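Local atomic coordinates of trwC protein (Escherichia coli, PDB entry 1OSB), a protein that probably nicks and rejoins one strand of plasmid DNA at the transfer origin during conjugation, through the N-terminal, metal-binding relaxase part described here. Residues 88-93 with 158-163; 123-128 with 141-146. All coordinates share one frame; numbering follows the deposited sequence.

Contact 1. Residues 88-93 with 158-163. With SO4 (sulfate ion), chain F; nucleotides of chain A.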
ATOM      1  N   PHE C  88       0.345   0.244   2.215  1.00  9.02           N
ATOM      2  CA  PHE C  88       0.281   0.260   3.662  1.00  8.31           C
ATOM      3  C   PHE C  88       1.063  -0.898   4.234  1.00  8.21           C
ATOM      4  O   PHE C  88       0.739  -2.050   4.009  1.00  8.46           O
ATOM      5  CB  PHE C  88      -1.166   0.185   4.146  1.00  8.04           C
ATOM      6  CG  PHE C  88      -2.055   1.283   3.616  1.00  7.49           C
ATOM      7  CD1 PHE C  88      -2.611   1.194   2.329  1.00  6.71           C
ATOM      8  CD2 PHE C  88      -2.356   2.394   4.399  1.00  6.27           C
ATOM      9  CE1 PHE C  88      -3.455   2.194   1.835  1.00  4.86           C
ATOM     10  CE2 PHE C  88      -3.200   3.402   3.897  1.00  6.21           C
ATOM     11  CZ  PHE C  88      -3.746   3.295   2.617  1.00  4.49           C
ATOM     12  N   SER C  89       2.095  -0.596   4.996  1.00  8.09           N
ATOM     13  CA  SER C  89       2.896  -1.644   5.595  1.00  8.13           C
ATOM     14  C   SER C  89       2.804  -1.574   7.109  1.00  7.77           C
ATOM     15  O   SER C  89       3.023  -0.519   7.703  1.00  7.53           O
ATOM     16  CB  SER C  89       4.346  -1.497   5.137  1.00  8.43           C
ATOM     17  OG  SER C  89       4.424  -1.377   3.718  1.00  9.24           O
ATOM     18  N   ALA C  90       2.488  -2.711   7.722  1.00  7.50           N
ATOM     19  CA  ALA C  90       2.342  -2.818   9.174  1.00  7.39           C
ATOM     20  C   ALA C  90       3.711  -2.776   9.857  1.00  7.38           C
ATOM     21  O   ALA C  90       4.706  -3.133   9.234  1.00  8.00           O
ATOM     22  CB  ALA C  90       1.627  -4.115   9.505  1.00  7.01           C
ATOM     23  N   PRO C  91       3.793  -2.354  11.117  1.00  7.25           N
ATOM     24  CA  PRO C  91       5.063  -2.447  11.859  1.00  7.20           C
ATOM     25  C   PRO C  91       5.526  -3.899  11.889  1.00  7.40           C
ATOM     26  O   PRO C  91       4.688  -4.804  11.760  1.00  7.87           O
ATOM     27  CB  PRO C  91       4.688  -2.010  13.268  1.00  7.00           C
ATOM     28  CG  PRO C  91       3.463  -1.217  13.114  1.00  7.26           C
ATOM     29  CD  PRO C  91       2.715  -1.774  11.933  1.00  7.28           C
ATOM     30  N   LYS C  92       6.825  -4.124  12.057  1.00  7.29           N
ATOM     31  CA  LYS C  92       7.373  -5.470  11.923  1.00  7.18           C
ATOM     32  C   LYS C  92       6.834  -6.425  12.978  1.00  7.44           C
ATOM     33  O   LYS C  92       6.577  -7.584  12.687  1.00  7.84           O
ATOM     34  CB  LYS C  92       8.907  -5.462  11.928  1.00  6.97           C
ATOM     35  CG  LYS C  92       9.535  -6.842  11.729  1.00  6.48           C
ATOM     36  CD  LYS C  92       9.274  -7.443  10.316  1.00  5.70           C
ATOM     37  CE  LYS C  92       9.737  -6.521   9.159  1.00  5.63           C
ATOM     38  NZ  LYS C  92       9.875  -7.258   7.858  1.00  4.16           N
ATOM     39  N   SER C  93       6.657  -5.948  14.201  1.00  7.69           N
ATOM     40  CA  SER C  93       6.150  -6.811  15.255  1.00  8.16           C
ATOM     41  C   SER C  93       4.753  -7.285  14.896  1.00  8.67           C
ATOM     42  O   SER C  93       4.386  -8.419  15.169  1.00  8.93           O
ATOM     43  CB  SER C  93       6.118  -6.071  16.582  1.00  8.35           C
ATOM     44  OG  SER C  93       5.294  -4.923  16.493  1.00  8.82           O
ATOM     45  N   PRO C 158       8.813 -11.665   6.932  1.00 12.61           N
ATOM     46  CA  PRO C 158       7.383 -11.393   7.119  1.00 11.55           C
ATOM     47  C   PRO C 158       7.178  -9.895   6.998  1.00 11.05           C
ATOM     48  O   PRO C 158       7.915  -9.106   7.627  1.00 11.11           O
ATOM     49  CB  PRO C 158       7.114 -11.866   8.543  1.00 11.55           C
ATOM     50  CG  PRO C 158       8.261 -12.719   8.893  1.00 12.31           C
ATOM     51  CD  PRO C 158       9.436 -12.225   8.143  1.00 12.23           C
ATOM     52  N   GLN C 159       6.221  -9.498   6.170  1.00 10.29           N
ATOM     53  CA  GLN C 159       5.998  -8.085   5.888  1.00  9.97           C
ATOM     54  C   GLN C 159       4.576  -7.916   5.417  1.00  9.90           C
ATOM     55  O   GLN C 159       4.318  -8.013   4.221  1.00 10.33           O
ATOM     56  CB  GLN C 159       6.982  -7.609   4.818  1.00  9.62           C
ATOM     57  CG  GLN C 159       6.836  -6.162   4.369  1.00  9.62           C
ATOM     58  CD  GLN C 159       7.130  -5.137   5.460  1.00 10.47           C
ATOM     59  OE1 GLN C 159       7.527  -5.482   6.587  1.00 11.86           O
ATOM     60  NE2 GLN C 159       6.917  -3.863   5.130  1.00  9.70           N
ATOM     61  N   LEU C 160       3.660  -7.710   6.363  1.00  9.62           N
ATOM     62  CA  LEU C 160       2.236  -7.532   6.073  1.00  9.32           C
ATOM     63  C   LEU C 160       2.016  -6.181   5.394  1.00  9.53           C
ATOM     64  O   LEU C 160       2.216  -5.137   6.014  1.00  9.88           O
ATOM     65  CB  LEU C 160       1.426  -7.624   7.367  1.00  8.79           C
ATOM     66  CG  LEU C 160      -0.096  -7.478   7.345  1.00  8.35           C
ATOM     67  CD1 LEU C 160      -0.772  -8.362   6.299  1.00  8.02           C
ATOM     68  CD2 LEU C 160      -0.658  -7.776   8.719  1.00  7.81           C
ATOM     69  N   HIS C 161       1.654  -6.198   4.114  1.00  9.54           N
ATOM     70  CA  HIS C 161       1.403  -4.957   3.393  1.00 10.21           C
ATOM     71  C   HIS C 161       0.325  -5.068   2.310  1.00 10.77           C
ATOM     72  O   HIS C 161       0.098  -6.135   1.734  1.00 11.78           O
ATOM     73  CB  HIS C 161       2.690  -4.388   2.808  1.00 10.06           C
ATOM     74  CG  HIS C 161       3.303  -5.240   1.741  1.00 10.14           C
ATOM     75  ND1 HIS C 161       4.010  -6.392   2.022  1.00 10.50           N
ATOM     76  CD2 HIS C 161       3.329  -5.103   0.394  1.00 10.19           C
ATOM     77  CE1 HIS C 161       4.442  -6.929   0.895  1.00 10.31           C
ATOM     78  NE2 HIS C 161       4.040  -6.169  -0.109  1.00 11.56           N
ATOM     79  N   THR C 162      -0.333  -3.957   2.027  1.00 10.57           N
ATOM     80  CA  THR C 162      -1.401  -3.948   1.047  1.00 10.55           C
ATOM     81  C   THR C 162      -1.164  -2.874   0.012  1.00 10.50           C
ATOM     82  O   THR C 162      -1.020  -1.696   0.353  1.00 10.84           O
ATOM     83  CB  THR C 162      -2.723  -3.663   1.752  1.00 10.50           C
ATOM     84  OG1 THR C 162      -3.046  -4.757   2.619  1.00 10.60           O
ATOM     85  CG2 THR C 162      -3.847  -3.644   0.735  1.00 10.51           C
ATOM     86  N   HIS C 163      -1.129  -3.268  -1.251  1.00 10.38           N
ATOM     87  CA  HIS C 163      -1.137  -2.286  -2.332  1.00 10.34           C
ATOM     88  C   HIS C 163      -2.564  -1.870  -2.591  1.00  9.89           C
ATOM     89  O   HIS C 163      -3.368  -2.672  -3.085  1.00 10.33           O
ATOM     90  CB  HIS C 163      -0.547  -2.874  -3.608  1.00 10.45           C
ATOM     91  CG  HIS C 163       0.856  -3.352  -3.448  1.00 12.90           C
ATOM     92  ND1 HIS C 163       1.894  -2.505  -3.124  1.00 15.67           N
ATOM     93  CD2 HIS C 163       1.397  -4.588  -3.562  1.00 14.26           C
ATOM     94  CE1 HIS C 163       3.012  -3.200  -3.032  1.00 16.08           C
ATOM     95  NE2 HIS C 163       2.740  -4.466  -3.299  1.00 16.14           N
TER
HETATM   96  S   SO4 F 802       4.495  -7.619  -3.747  1.00 65.20           S
HETATM   97  O1  SO4 F 802       3.143  -7.897  -4.209  1.00 66.29           O
HETATM   98  O2  SO4 F 802       5.107  -6.763  -4.757  1.00 66.05           O
HETATM   99  O3  SO4 F 802       5.233  -8.869  -3.620  1.00 65.78           O
HETATM  100  O4  SO4 F 802       4.476  -6.958  -2.448  1.00 65.09           O
ATOM    101  P    DT A  23      11.526   0.257  11.744  1.00 10.40           P
ATOM    102  OP1  DT A  23      10.783  -0.384  12.847  1.00  9.73           O
ATOM    103  OP2  DT A  23      12.937   0.627  11.970  1.00 11.30           O
ATOM    104  O5'  DT A  23      11.444  -0.689  10.466  1.00 10.42           O
ATOM    105  C5'  DT A  23      11.957  -2.025  10.514  1.00  8.73           C
ATOM    106  C4'  DT A  23      11.089  -2.893   9.626  1.00  8.65           C
ATOM    107  O4'  DT A  23       9.686  -2.673   9.930  1.00  8.76           O
ATOM    108  C3'  DT A  23      11.203  -2.634   8.131  1.00  8.35           C
ATOM    109  O3'  DT A  23      11.019  -3.876   7.502  1.00  9.46           O
ATOM    110  C2'  DT A  23      10.002  -1.760   7.798  1.00  7.43           C
ATOM    111  C1'  DT A  23       8.973  -2.297   8.770  1.00  6.88           C
ATOM    112  N1   DT A  23       7.917  -1.309   9.152  1.00  7.68           N
ATOM    113  C2   DT A  23       6.875  -1.149   8.265  1.00  8.95           C
ATOM    114  O2   DT A  23       6.778  -1.749   7.193  1.00 10.63           O
ATOM    115  N3   DT A  23       5.930  -0.245   8.659  1.00  8.60           N
ATOM    116  C4   DT A  23       5.898   0.505   9.808  1.00 10.25           C
ATOM    117  O4   DT A  23       4.942   1.267   9.970  1.00 11.86           O
ATOM    118  C5   DT A  23       7.011   0.314  10.733  1.00  9.55           C
ATOM    119  C6   DT A  23       7.958  -0.582  10.355  1.00  9.62           C
ATOM    120  P    DC A  24      11.955  -4.432   6.351  1.00  8.09           P
ATOM    121  OP1  DC A  24      11.345  -5.740   6.052  1.00  9.19           O
ATOM    122  OP2  DC A  24      13.387  -4.354   6.733  1.00  7.31           O
ATOM    123  O5'  DC A  24      11.643  -3.377   5.223  1.00  8.74           O
ATOM    124  C5'  DC A  24      10.449  -3.493   4.470  1.00 10.65           C
ATOM    125  C4'  DC A  24      10.452  -2.464   3.341  1.00 12.29           C
ATOM    126  O4'  DC A  24      10.566  -1.107   3.862  1.00 13.35           O
ATOM    127  C3'  DC A  24      11.579  -2.582   2.327  1.00 12.83           C
ATOM    128  O3'  DC A  24      11.031  -2.170   1.106  1.00 15.84           O
ATOM    129  C2'  DC A  24      12.587  -1.542   2.778  1.00 11.95           C
ATOM    130  C1'  DC A  24      11.659  -0.435   3.278  1.00 12.04           C
ATOM    131  N1   DC A  24      12.341   0.411   4.308  1.00 11.95           N
ATOM    132  C2   DC A  24      12.724   1.748   4.030  1.00 12.05           C
ATOM    133  O2   DC A  24      12.477   2.255   2.919  1.00 12.83           O
ATOM    134  N3   DC A  24      13.361   2.463   4.993  1.00 10.49           N
ATOM    135  C4   DC A  24      13.625   1.905   6.178  1.00 10.73           C
ATOM    136  N4   DC A  24      14.270   2.633   7.121  1.00 10.98           N
ATOM    137  C5   DC A  24      13.250   0.558   6.468  1.00 10.61           C
ATOM    138  C6   DC A  24      12.625  -0.147   5.519  1.00 10.87           C
ATOM    139  P    DT A  25      11.640  -2.687  -0.278  1.00 17.38           P
ATOM    140  OP1  DT A  25      11.839  -4.161  -0.059  1.00 17.13           O
ATOM    141  OP2  DT A  25      12.755  -1.765  -0.616  1.00 15.43           O
ATOM    142  O5'  DT A  25      10.435  -2.435  -1.304  1.00 17.48           O
ATOM    143  C5'  DT A  25       9.154  -2.979  -1.005  1.00 22.39           C
ATOM    144  C4'  DT A  25       8.221  -2.961  -2.203  1.00 26.24           C
ATOM    145  O4'  DT A  25       8.649  -4.007  -3.105  1.00 28.64           O
ATOM    146  C3'  DT A  25       6.745  -3.230  -1.882  1.00 27.51           C
ATOM    147  O3'  DT A  25       5.982  -2.052  -1.985  1.00 27.97           O
ATOM    148  C2'  DT A  25       6.273  -4.206  -2.952  1.00 28.60           C
ATOM    149  C1'  DT A  25       7.560  -4.827  -3.512  1.00 29.93           C
ATOM    150  N1   DT A  25       7.826  -6.303  -3.176  1.00 31.08           N
ATOM    151  C2   DT A  25       7.723  -6.834  -1.883  1.00 32.23           C
ATOM    152  O2   DT A  25       7.421  -6.201  -0.877  1.00 32.50           O
ATOM    153  N3   DT A  25       7.995  -8.186  -1.794  1.00 32.91           N
ATOM    154  C4   DT A  25       8.348  -9.049  -2.819  1.00 33.57           C
ATOM    155  O4   DT A  25       8.574 -10.240  -2.633  1.00 34.74           O
ATOM    156  C5   DT A  25       8.434  -8.441  -4.121  1.00 32.95           C
ATOM    157  C6   DT A  25       8.169  -7.126  -4.239  1.00 32.17           C
TER
HETATM  158  O   HOH W   1       6.341  -2.839   2.457  1.00 10.23           O
HETATM  159  O   HOH W   2       6.175  -5.236   8.977  1.00  2.00           O
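Phe88 and Thr162 trade both of their main-chain bonds, Phe88 N to Thr162 O and Thr162 N to Phe88 O, each 3.0 Å long, as an antiparallel hydrogen-bonded pair. Ser89 and His161 follow as a non-hydrogen-bonded pair, and a nearly straight bond (175°) of 3.0 Å joins Ala90 N to Leu160 O. This is the close part of the contact: Ala90 CB rests on Leu160 CB, and the Phe88 ring turns its edge to Thr162 O.

Toward the DNA the fit is looser and polar, with water. One water links Ser89 OG to Gln159 NE2, another Ala90 O to Gln159 OE1. The same amide gives NE2 to O2 of DT23 of chain A (3.0 Å) while Ser89 O accepts the N3-H of that base, so both segments grip the thymine edge, consistent with its recognition. Lys92, bent at chi2 (67°) and chi3 (56°), folds back to bring NZ to Pro158 O (2.7 Å), Gln159 OE1 and OP1 of DC24 of chain A (2.8 Å). A methionine here would probably leave that phosphate without its charged mate and Pro158 O and Gln159 OE1 without this donor.

His161 sends ND1 to Gln159 O (2.7 Å) and NE2 to a sulfate, which His163 also holds, at the site where zinc or copper binds in this HUH-type relaxase. His150 on strand 145-152 completes that trio. Around the two segments, helix 104-123 packs on Phe88, helix 92-102 on Pro158 and Leu160, and strand 145-152 flanks strand 158-171.

Contact 2. Residues 123-128 with 141-146. With nucleotides of chain A.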
ATOM      1  N   ALA C 123     -12.318  10.661   0.361  1.00 10.57           N
ATOM      2  CA  ALA C 123     -12.935  11.947   0.663  1.00 10.52           C
ATOM      3  C   ALA C 123     -12.196  13.077  -0.022  1.00 10.76           C
ATOM      4  O   ALA C 123     -12.791  14.116  -0.286  1.00 11.53           O
ATOM      5  CB  ALA C 123     -12.966  12.182   2.154  1.00 10.28           C
ATOM      6  N   ARG C 124     -10.908  12.859  -0.320  1.00 10.62           N
ATOM      7  CA  ARG C 124     -10.025  13.862  -0.936  1.00 10.45           C
ATOM      8  C   ARG C 124      -9.850  13.720  -2.451  1.00 10.82           C
ATOM      9  O   ARG C 124      -9.021  14.408  -3.044  1.00 10.89           O
ATOM     10  CB  ARG C 124      -8.644  13.832  -0.282  1.00 10.08           C
ATOM     11  CG  ARG C 124      -8.666  14.122   1.193  1.00 10.41           C
ATOM     12  CD  ARG C 124      -7.376  13.832   1.942  1.00 11.17           C
ATOM     13  NE  ARG C 124      -7.271  14.638   3.163  1.00 13.27           N
ATOM     14  CZ  ARG C 124      -7.942  14.401   4.306  1.00 14.95           C
ATOM     15  NH1 ARG C 124      -8.795  13.373   4.406  1.00 14.58           N
ATOM     16  NH2 ARG C 124      -7.774  15.216   5.355  1.00 15.51           N
ATOM     17  N   ALA C 125     -10.598  12.815  -3.070  1.00 11.18           N
ATOM     18  CA  ALA C 125     -10.579  12.672  -4.513  1.00 11.59           C
ATOM     19  C   ALA C 125     -11.120  13.925  -5.185  1.00 12.32           C
ATOM     20  O   ALA C 125     -12.132  14.496  -4.765  1.00 12.43           O
ATOM     21  CB  ALA C 125     -11.388  11.479  -4.926  1.00 11.49           C
ATOM     22  N   GLN C 126     -10.436  14.330  -6.251  1.00 13.27           N
ATOM     23  CA  GLN C 126     -10.788  15.527  -6.996  1.00 13.93           C
ATOM     24  C   GLN C 126     -10.714  15.322  -8.490  1.00 14.62           C
ATOM     25  O   GLN C 126     -10.137  14.334  -8.955  1.00 14.73           O
ATOM     26  CB  GLN C 126      -9.868  16.654  -6.583  1.00 13.58           C
ATOM     27  CG  GLN C 126     -10.291  17.248  -5.275  1.00 14.30           C
ATOM     28  CD  GLN C 126      -9.429  18.391  -4.861  1.00 15.37           C
ATOM     29  OE1 GLN C 126      -8.259  18.450  -5.220  1.00 15.78           O
ATOM     30  NE2 GLN C 126      -9.996  19.306  -4.091  1.00 15.38           N
ATOM     31  N   ALA C 127     -11.329  16.247  -9.226  1.00 15.70           N
ATOM     32  CA  ALA C 127     -11.271  16.310 -10.685  1.00 16.84           C
ATOM     33  C   ALA C 127     -11.355  17.770 -11.116  1.00 18.26           C
ATOM     34  O   ALA C 127     -11.512  18.672 -10.274  1.00 17.96           O
ATOM     35  CB  ALA C 127     -12.400  15.524 -11.298  1.00 16.55           C
ATOM     36  N   ARG C 128     -11.264  17.993 -12.428  1.00 20.10           N
ATOM     37  CA  ARG C 128     -11.481  19.312 -13.003  1.00 21.87           C
ATOM     38  C   ARG C 128     -12.626  19.318 -13.999  1.00 23.62           C
ATOM     39  O   ARG C 128     -12.978  18.280 -14.564  1.00 23.70           O
ATOM     40  CB  ARG C 128     -10.240  19.785 -13.726  1.00 21.65           C
ATOM     41  CG  ARG C 128      -9.108  20.203 -12.856  1.00 21.48           C
ATOM     42  CD  ARG C 128      -7.941  19.310 -13.059  1.00 22.58           C
ATOM     43  NE  ARG C 128      -6.804  19.977 -13.648  1.00 21.31           N
ATOM     44  CZ  ARG C 128      -5.855  19.362 -14.340  1.00 22.11           C
ATOM     45  NH1 ARG C 128      -5.910  18.063 -14.573  1.00 21.31           N
ATOM     46  NH2 ARG C 128      -4.839  20.062 -14.816  1.00 23.47           N
ATOM     47  N   GLY C 141     -15.147  12.925  -4.142  1.00 16.16           N
ATOM     48  CA  GLY C 141     -15.397  12.015  -3.044  1.00 14.61           C
ATOM     49  C   GLY C 141     -15.614  10.559  -3.425  1.00 13.93           C
ATOM     50  O   GLY C 141     -16.229   9.829  -2.651  1.00 14.46           O
ATOM     51  N   ASN C 142     -15.127  10.126  -4.591  1.00 12.50           N
ATOM     52  CA  ASN C 142     -15.316   8.744  -5.024  1.00 11.25           C
ATOM     53  C   ASN C 142     -14.093   8.214  -5.732  1.00 11.05           C
ATOM     54  O   ASN C 142     -13.483   8.929  -6.546  1.00 11.02           O
ATOM     55  CB  ASN C 142     -16.540   8.590  -5.930  1.00 11.01           C
ATOM     56  CG  ASN C 142     -16.393   9.323  -7.248  1.00 11.14           C
ATOM     57  OD1 ASN C 142     -16.673  10.527  -7.335  1.00 12.66           O
ATOM     58  ND2 ASN C 142     -15.959   8.610  -8.280  1.00  9.64           N
ATOM     59  N   LEU C 143     -13.751   6.954  -5.436  1.00 10.30           N
ATOM     60  CA  LEU C 143     -12.623   6.275  -6.063  1.00  9.50           C
ATOM     61  C   LEU C 143     -12.971   4.842  -6.416  1.00  9.30           C
ATOM     62  O   LEU C 143     -13.935   4.273  -5.912  1.00  9.39           O
ATOM     63  CB  LEU C 143     -11.415   6.269  -5.128  1.00  9.54           C
ATOM     64  CG  LEU C 143     -10.719   7.583  -4.755  1.00  9.72           C
ATOM     65  CD1 LEU C 143      -9.557   7.340  -3.805  1.00  8.15           C
ATOM     66  CD2 LEU C 143     -10.248   8.336  -6.007  1.00  8.64           C
ATOM     67  N   VAL C 144     -12.168   4.265  -7.297  1.00  8.79           N
ATOM     68  CA  VAL C 144     -12.241   2.864  -7.640  1.00  7.79           C
ATOM     69  C   VAL C 144     -10.888   2.357  -7.219  1.00  8.04           C
ATOM     70  O   VAL C 144      -9.868   2.818  -7.741  1.00  8.74           O
ATOM     71  CB  VAL C 144     -12.417   2.659  -9.148  1.00  7.81           C
ATOM     72  CG1 VAL C 144     -12.498   1.161  -9.485  1.00  7.65           C
ATOM     73  CG2 VAL C 144     -13.662   3.386  -9.647  1.00  7.04           C
ATOM     74  N   ILE C 145     -10.865   1.441  -6.256  1.00  7.48           N
ATOM     75  CA  ILE C 145      -9.616   0.960  -5.713  1.00  6.95           C
ATOM     76  C   ILE C 145      -9.566  -0.550  -5.741  1.00  6.84           C
ATOM     77  O   ILE C 145     -10.527  -1.196  -5.350  1.00  6.94           O
ATOM     78  CB  ILE C 145      -9.423   1.460  -4.255  1.00  7.25           C
ATOM     79  CG1 ILE C 145      -9.712   2.961  -4.141  1.00  6.55           C
ATOM     80  CG2 ILE C 145      -7.999   1.126  -3.725  1.00  7.11           C
ATOM     81  CD1 ILE C 145      -9.859   3.468  -2.722  1.00  4.49           C
ATOM     82  N   GLY C 146      -8.439  -1.107  -6.185  1.00  6.79           N
ATOM     83  CA  GLY C 146      -8.151  -2.518  -6.008  1.00  6.65           C
ATOM     84  C   GLY C 146      -7.122  -2.700  -4.905  1.00  7.25           C
ATOM     85  O   GLY C 146      -6.028  -2.130  -4.948  1.00  7.83           O
TER
ATOM     86  P    DG A  15      -3.524  12.562 -16.334  1.00 21.00           P
ATOM     87  OP1  DG A  15      -3.659  11.137 -16.005  1.00 20.17           O
ATOM     88  OP2  DG A  15      -3.981  13.569 -15.364  1.00 20.73           O
ATOM     89  O5'  DG A  15      -2.009  12.924 -16.697  1.00 20.64           O
ATOM     90  C5'  DG A  15      -1.361  12.387 -17.825  1.00 21.60           C
ATOM     91  C4'  DG A  15      -0.038  13.110 -17.998  1.00 23.55           C
ATOM     92  O4'  DG A  15      -0.225  14.532 -18.238  1.00 24.23           O
ATOM     93  C3'  DG A  15       0.900  13.044 -16.794  1.00 25.02           C
ATOM     94  O3'  DG A  15       2.207  13.043 -17.363  1.00 26.40           O
ATOM     95  C2'  DG A  15       0.577  14.318 -16.009  1.00 24.56           C
ATOM     96  C1'  DG A  15       0.289  15.295 -17.161  1.00 24.64           C
ATOM     97  N9   DG A  15      -0.694  16.335 -16.861  1.00 25.92           N
ATOM     98  C8   DG A  15      -1.845  16.226 -16.115  1.00 26.27           C
ATOM     99  N7   DG A  15      -2.506  17.342 -16.025  1.00 26.61           N
ATOM    100  C5   DG A  15      -1.752  18.244 -16.759  1.00 26.26           C
ATOM    101  C6   DG A  15      -1.963  19.612 -17.025  1.00 26.63           C
ATOM    102  O6   DG A  15      -2.905  20.313 -16.649  1.00 27.29           O
ATOM    103  N1   DG A  15      -0.953  20.166 -17.817  1.00 27.12           N
ATOM    104  C2   DG A  15       0.142  19.479 -18.297  1.00 27.21           C
ATOM    105  N2   DG A  15       1.021  20.162 -19.044  1.00 27.09           N
ATOM    106  N3   DG A  15       0.351  18.193 -18.047  1.00 27.82           N
ATOM    107  C4   DG A  15      -0.633  17.643 -17.277  1.00 26.59           C
TER
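Ala123 and Gly141 bring their CA atoms within 4.5 Å of each other where the two segments draw together. A weak but straight (172°) bond of 3.5 Å runs there from Gly141 N to Ala125 O. The place is the base of a beta-hairpin, strands 126-131 and 134-139, which projects from the relaxase fold into the bound DNA. Gly141 has a left-handed backbone (phi 71°), and with this turn the chain leaves the hairpin and heads for strand 145-152 of the main sheet. Ala125 O also takes a weak bond from the Thr140 hydroxyl; separately, Ala125 and Thr140 are bonded through their backbones.

Among side chains the contact is small and apolar. The Ala125 methyl points at the other segment and meets one branch of Leu143, CD2, at 3.5 Å, while Asn142 O lies 3.7 Å from the same CB. Leu143 places CG anti to its carbonyl carbon (chi1 -66°), which, with chi2 near 180°, sets CD2 against the Ala125 methyl. Leu180, from a loop outside both segments, packs on Ala125 and Leu143 alike, so the three form one apolar cluster at the base of the hairpin. Glu122 takes the Leu143 N-H, and Thr170 on strand 158-171 bonds to Asn142 O, tying the outgoing chain to the body of the domain.

Further along the strand, Arg128 reaches the DNA. Its guanidinium meets the major-groove edge of DG15 of chain A, Arg128 NH2 making a weak bond of 2.7 Å to O6 while NH1 lies 3.8 Å from N7.

Overall arrangement
Both contacts reach the same main sheet. Contact 2 is nested, in sequence, inside the long loop that contact 1 closes, and their centres are 24 Å apart, although the nearest atoms come within about 3 Å without touching. Strand 145-152, which includes residues 145-146 of contact 2, runs beside strand 158-171 of contact 1 and carries His150, whose side chain is about 3 Å from that of His161. The metal site thus lies at contact 1, and contact 2 is away from it. Both contacts nevertheless handle the same DNA strand: 88-93 with 158-163 at DT23 to DT25 of chain A, and Arg128 of 123-128 at DG15 of chain A.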